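Side-chain contacts in Lmo0547 protein (Listeria monocytogenes, PDB 4R9N), which probably binds a sugar-type effector and, as in other SorC-family transcriptional regulators, couples that binding to control of DNA transcription: residues E229-A234 against G238-I243; A148-S153 against E210-I215. All blocks are in the same frame, centred on the assembly; numbering follows the deposited sequence. Where two conformers were deposited one is given.

Both contacts are buried and pack against the same parallel sheet of this Rossmann-like domain, with centres about 9 Å apart. Contact 2 comes first along the chain and closes before contact 1 opens: it sets strand 147-151 against helix 209-213, and contact 1 then links helix 228-236 to the approach of strand 242-246. Strand 217-221 lies between strands 147-151 and 242-246 in the sheet and meets side chains of both contacts. The two also touch directly, A230 CB lying 3.6 Å from S153 O and G238 O 3.7 Å from K213 CG. They thus adjoin, joining two helices and their turns to neighbouring parts of one sheet.

Contact 1 (E229-A234 against G238-I243); sequences EALVAA and GLIDVI
A234 holds the turn that follows its helix in two ways, with its carbonyl oxygen and with its methyl group. L239 N donates to A234 O over 3.2 Å, with an N-H...O angle of 163°. G238, with positive phi, marks where the chain leaves the helix in a Schellman motif, a conformation that glycine adopts readily.

L239 and I240 then both direct their side chains back at the helix. In L239, CG stands beside the backbone N and anti to the carbonyl carbon (chi1 -63°), which lays the side chain alongside the last part of 229-234: CB is 3.6 Å from A234 O, and CD1 is 4.2 Å from A234 CB. I240 has the same first-torsion arrangement for CG1 (chi1 -68°), and its extended ethyl arm carries CD1 to the helix. That one methyl meets two helical residues a turn apart, 3.7 Å from A234 CB and 4.3 Å from L231 CD1. L231 gets there by reach, since its CB does not face the turn but its isobutyl end swings nearer.

The contact belongs to the beta-alpha-beta unit of strand 217-221, helix 228-236 and strand 242-246, at the point where the chain turns from helix to strand. I240 also touches A220 of strand 217-221 and L235 of the helix, while A234 packs on I184 of strand 180-184. Chemically, the bond from L239 N to A234 O ties the turn to the helix end, and the apolar methyl contacts around I240 CD1 pack that end against the turn, which reaches the sheet through A220, without any charged group taking part.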
loop_
_atom_site.group_PDB
_atom_site.type_symbol
_atom_site.label_atom_id
_atom_site.label_comp_id
_atom_site.label_asym_id
_atom_site.label_seq_id
_atom_site.Cartn_x
_atom_site.Cartn_y
_atom_site.Cartn_z
ATOM N N GLU A 229 13.910 1.128 -6.798
ATOM C CA GLU A 229 13.400 1.462 -8.107
ATOM C C GLU A 229 11.874 1.614 -8.107
ATOM O O GLU A 229 11.305 2.578 -8.661
ATOM C CB GLU A 229 13.892 0.403 -9.107
ATOM C CG GLU A 229 13.364 0.549 -10.510
ATOM C CD GLU A 229 13.906 -0.535 -11.483
ATOM O OE1 GLU A 229 13.811 -1.773 -11.220
ATOM O OE2 GLU A 229 14.387 -0.131 -12.534
ATOM N N ALA A 230 11.196 0.668 -7.479
ATOM C CA ALA A 230 9.734 0.715 -7.380
ATOM C C ALA A 230 9.264 1.964 -6.649
ATOM O O ALA A 230 8.356 2.640 -7.059
ATOM C CB ALA A 230 9.243 -0.504 -6.631
ATOM N N LEU A 231 9.883 2.234 -5.523
ATOM C CA LEU A 231 9.501 3.412 -4.718
ATOM C C LEU A 231 9.746 4.736 -5.401
ATOM O O LEU A 231 8.888 5.688 -5.427
ATOM C CB LEU A 231 10.241 3.319 -3.400
ATOM C CG LEU A 231 9.965 4.405 -2.395
ATOM C CD1 LEU A 231 8.482 4.482 -2.102
ATOM C CD2 LEU A 231 10.736 4.057 -1.139
ATOM N N VAL A 232 10.918 4.815 -6.000
ATOM C CA VAL A 232 11.276 6.029 -6.720
ATOM C C VAL A 232 10.354 6.311 -7.871
ATOM O O VAL A 232 9.890 7.448 -8.049
ATOM C CB VAL A 232 12.749 6.046 -7.157
ATOM C CG1 VAL A 232 13.000 7.161 -8.177
ATOM C CG2 VAL A 232 13.630 6.251 -5.931
ATOM N N ALA A 233 9.985 5.283 -8.623
ATOM C CA ALA A 233 9.037 5.491 -9.680
ATOM C C ALA A 233 7.674 5.941 -9.160
ATOM O O ALA A 233 7.008 6.812 -9.759
ATOM C CB ALA A 233 8.912 4.209 -10.525
ATOM N N ALA A 234 7.211 5.326 -8.076
ATOM C CA ALA A 234 5.944 5.717 -7.536
ATOM C C ALA A 234 5.919 7.172 -7.057
ATOM O O ALA A 234 4.919 7.897 -7.234
ATOM C CB ALA A 234 5.563 4.769 -6.399
ATOM N N GLY A 238 3.875 10.859 -8.476
ATOM C CA GLY A 238 2.916 11.528 -7.629
ATOM C C GLY A 238 1.842 10.618 -7.087
ATOM O O GLY A 238 0.729 11.053 -6.821
ATOM N N LEU A 239 2.130 9.341 -6.956
ATOM C CA LEU A 239 1.104 8.427 -6.433
ATOM C C LEU A 239 0.988 8.518 -4.896
ATOM O O LEU A 239 0.026 8.007 -4.335
ATOM C CB LEU A 239 1.457 7.011 -6.750
ATOM C CG LEU A 239 1.494 6.716 -8.242
ATOM C CD1 LEU A 239 1.962 5.293 -8.532
ATOM C CD2 LEU A 239 0.080 6.962 -8.811
ATOM N N ILE A 240 2.003 9.103 -4.257
ATOM C CA ILE A 240 2.207 9.026 -2.813
ATOM C C ILE A 240 2.377 10.426 -2.284
ATOM O O ILE A 240 3.151 11.226 -2.795
ATOM C CB ILE A 240 3.476 8.234 -2.466
ATOM C CG1 ILE A 240 3.288 6.781 -2.818
ATOM C CG2 ILE A 240 3.906 8.430 -0.998
ATOM C CD1 ILE A 240 4.603 6.061 -3.057
ATOM N N ASP A 241 1.736 10.673 -1.167
ATOM C CA ASP A 241 1.773 11.975 -0.467
ATOM C C ASP A 241 2.630 11.978 0.789
ATOM O O ASP A 241 3.245 13.003 1.126
ATOM C CB ASP A 241 0.352 12.425 -0.151
ATOM C CG ASP A 241 -0.508 12.533 -1.409
ATOM O OD1 ASP A 241 -0.113 13.348 -2.313
ATOM O OD2 ASP A 241 -1.557 11.802 -1.531
ATOM N N VAL A 242 2.688 10.844 1.479
ATOM C CA VAL A 242 3.365 10.747 2.742
ATOM C C VAL A 242 4.106 9.404 2.683
ATOM O O VAL A 242 3.517 8.317 2.319
ATOM C CB VAL A 242 2.340 10.710 3.921
ATOM C CG1 VAL A 242 3.040 10.415 5.241
ATOM C CG2 VAL A 242 1.492 12.005 3.987
ATOM N N ILE A 243 5.361 9.438 3.002
ATOM C CA ILE A 243 6.135 8.201 3.133
ATOM C C ILE A 243 6.644 8.011 4.511
ATOM O O ILE A 243 7.008 9.010 5.220
ATOM C CB ILE A 243 7.346 8.123 2.184
ATOM C CG1 ILE A 243 8.299 9.299 2.317
ATOM C CG2 ILE A 243 6.893 7.969 0.748
ATOM C CD1 ILE A 243 9.589 9.002 1.577
#

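Contact 2 (A148-S153 against E210-I215); sequences AIVGVS and EELKNI
Helix 209-213 and the turn after it pack on one face of the central parallel sheet, against strand 147-151, in the alpha/beta arrangement of a Rossmann-like domain. A148 and V150, two residues apart on the strand, point the same way and meet L212 and I215.

A148 takes the methyl ends of I215: its CB is 3.8 Å from I215 CD1 and 4.2 Å from I215 CG2. Both branches of I215 approach the alanine methyl from the same side, and CG2 also comes within 4.0 Å of A148 N. Because CG1 of I215 lies beside the backbone N (chi1 -72°) and the chain runs on extended, CD1 reaches over to the strand.

In one of its two modelled conformers, L212 places CD1 4.1 Å from V150 CG1 and 4.4 Å from A148 CB, near both strand side chains; the second conformer makes this packing less certain. There CG of L212 is anti to the backbone N (chi1 -179°), which extends the side chain from the helix toward the strand, and it meets V150 at a slant.

The neighbouring strand 217-221 adds V218, which touches both V150 and L212, and I184 of strand 180-184 meets the same pair. The side-chain groups that meet are all aliphatic, so cohesion comes from dispersion and the exclusion of water, and the fit of the methyls, rather than directional bonding, is probably what positions helix and strand here.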
loop_
_atom_site.group_PDB
_atom_site.type_symbol
_atom_site.label_atom_id
_atom_site.label_comp_id
_atom_site.label_asym_id
_atom_site.label_seq_id
_atom_site.Cartn_x
_atom_site.Cartn_y
_atom_site.Cartn_z
ATOM N N ALA A 148 -5.391 6.830 2.447
ATOM C CA ALA A 148 -5.180 5.393 2.141
ATOM C C ALA A 148 -3.768 5.034 2.610
ATOM O O ALA A 148 -2.872 5.878 2.528
ATOM C CB ALA A 148 -5.335 5.132 0.667
ATOM N N ILE A 149 -3.581 3.812 3.082
ATOM C CA ILE A 149 -2.272 3.309 3.468
ATOM C C ILE A 149 -1.966 2.135 2.561
ATOM O O ILE A 149 -2.739 1.169 2.482
ATOM C CB ILE A 149 -2.236 2.884 4.911
ATOM C CG1 ILE A 149 -2.614 4.112 5.765
ATOM C CG2 ILE A 149 -0.857 2.253 5.257
ATOM C CD1 ILE A 149 -2.717 3.817 7.254
ATOM N N VAL A 150 -0.815 2.209 1.885
ATOM C CA VAL A 150 -0.421 1.183 0.910
ATOM C C VAL A 150 1.045 0.790 1.170
ATOM O O VAL A 150 1.824 1.551 1.778
ATOM C CB VAL A 150 -0.601 1.649 -0.558
ATOM C CG1 VAL A 150 -2.015 2.023 -0.846
ATOM C CG2 VAL A 150 0.350 2.793 -0.861
ATOM N N GLY A 151 1.397 -0.412 0.715
ATOM C CA GLY A 151 2.810 -0.832 0.575
ATOM C C GLY A 151 3.295 -0.619 -0.858
ATOM O O GLY A 151 2.519 -0.495 -1.794
ATOM N N VAL A 152 4.597 -0.671 -1.070
ATOM C CA VAL A 152 5.120 -0.612 -2.422
ATOM C C VAL A 152 5.991 -1.867 -2.564
ATOM O O VAL A 152 6.793 -2.187 -1.677
ATOM C CB VAL A 152 5.978 0.641 -2.709
ATOM C CG1 VAL A 152 6.454 0.638 -4.169
ATOM C CG2 VAL A 152 5.215 1.893 -2.402
ATOM N N SER A 153 5.827 -2.616 -3.638
ATOM C CA SER A 153 6.628 -3.826 -3.766
ATOM C C SER A 153 7.218 -3.964 -5.153
ATOM O O SER A 153 6.942 -3.179 -6.039
ATOM C CB SER A 153 5.776 -5.044 -3.401
ATOM O OG SER A 153 6.629 -6.192 -3.353
ATOM N N GLU A 210 -4.761 5.143 -10.981
ATOM C CA GLU A 210 -5.344 6.459 -11.207
ATOM C C GLU A 210 -6.365 6.851 -10.157
ATOM O O GLU A 210 -6.435 8.011 -9.753
ATOM C CB GLU A 210 -5.909 6.590 -12.605
ATOM C CG GLU A 210 -4.803 6.677 -13.641
ATOM C CD GLU A 210 -4.261 8.098 -13.919
ATOM O OE1 GLU A 210 -3.817 8.855 -13.010
ATOM O OE2 GLU A 210 -4.239 8.446 -15.111
ATOM N N GLU A 211 -7.105 5.872 -9.657
ATOM C CA GLU A 211 -7.984 6.087 -8.523
ATOM C C GLU A 211 -7.211 6.445 -7.276
ATOM O O GLU A 211 -7.624 7.291 -6.535
ATOM C CB GLU A 211 -8.842 4.903 -8.283
ATOM C CG GLU A 211 -9.936 4.799 -9.343
ATOM C CD GLU A 211 -10.550 3.432 -9.519
ATOM O OE1 GLU A 211 -10.203 2.464 -8.797
ATOM O OE2 GLU A 211 -11.375 3.342 -10.473
ATOM N N LEU A 212 -6.078 5.774 -7.042
ATOM C CA LEU A 212 -5.263 6.054 -5.903
ATOM C C LEU A 212 -4.724 7.491 -5.953
ATOM O O LEU A 212 -4.656 8.179 -4.925
ATOM C CB LEU A 212 -4.098 5.055 -5.830
ATOM C CG LEU A 212 -3.118 5.161 -4.654
ATOM C CD1 LEU A 212 -3.778 4.676 -3.374
ATOM C CD2 LEU A 212 -1.824 4.409 -4.946
ATOM N N LYS A 213 -4.346 7.939 -7.143
ATOM C CA LYS A 213 -3.821 9.257 -7.298
ATOM C C LYS A 213 -4.871 10.342 -6.941
ATOM O O LYS A 213 -4.507 11.425 -6.547
ATOM C CB LYS A 213 -3.302 9.429 -8.725
ATOM C CG LYS A 213 -2.268 10.521 -8.839
ATOM C CD LYS A 213 -1.647 10.585 -10.224
ATOM C CE LYS A 213 -0.604 11.710 -10.279
ATOM N NZ LYS A 213 -1.186 13.050 -9.974
ATOM N N ASN A 214 -6.144 10.028 -6.998
ATOM C CA ASN A 214 -7.180 10.957 -6.635
ATOM C C ASN A 214 -7.507 10.993 -5.129
ATOM O O ASN A 214 -8.250 11.849 -4.676
ATOM C CB ASN A 214 -8.424 10.683 -7.448
ATOM C CG ASN A 214 -8.316 11.194 -8.865
ATOM O OD1 ASN A 214 -7.635 12.202 -9.154
ATOM N ND2 ASN A 214 -9.017 10.529 -9.756
ATOM N N ILE A 215 -6.954 10.085 -4.358
ATOM C CA ILE A 215 -7.201 10.088 -2.913
ATOM C C ILE A 215 -6.355 11.234 -2.320
ATOM O O ILE A 215 -5.212 11.376 -2.687
ATOM C CB ILE A 215 -6.850 8.719 -2.292
ATOM C CG1 ILE A 215 -7.888 7.677 -2.705
ATOM C CG2 ILE A 215 -6.811 8.774 -0.777
ATOM C CD1 ILE A 215 -7.501 6.257 -2.297
#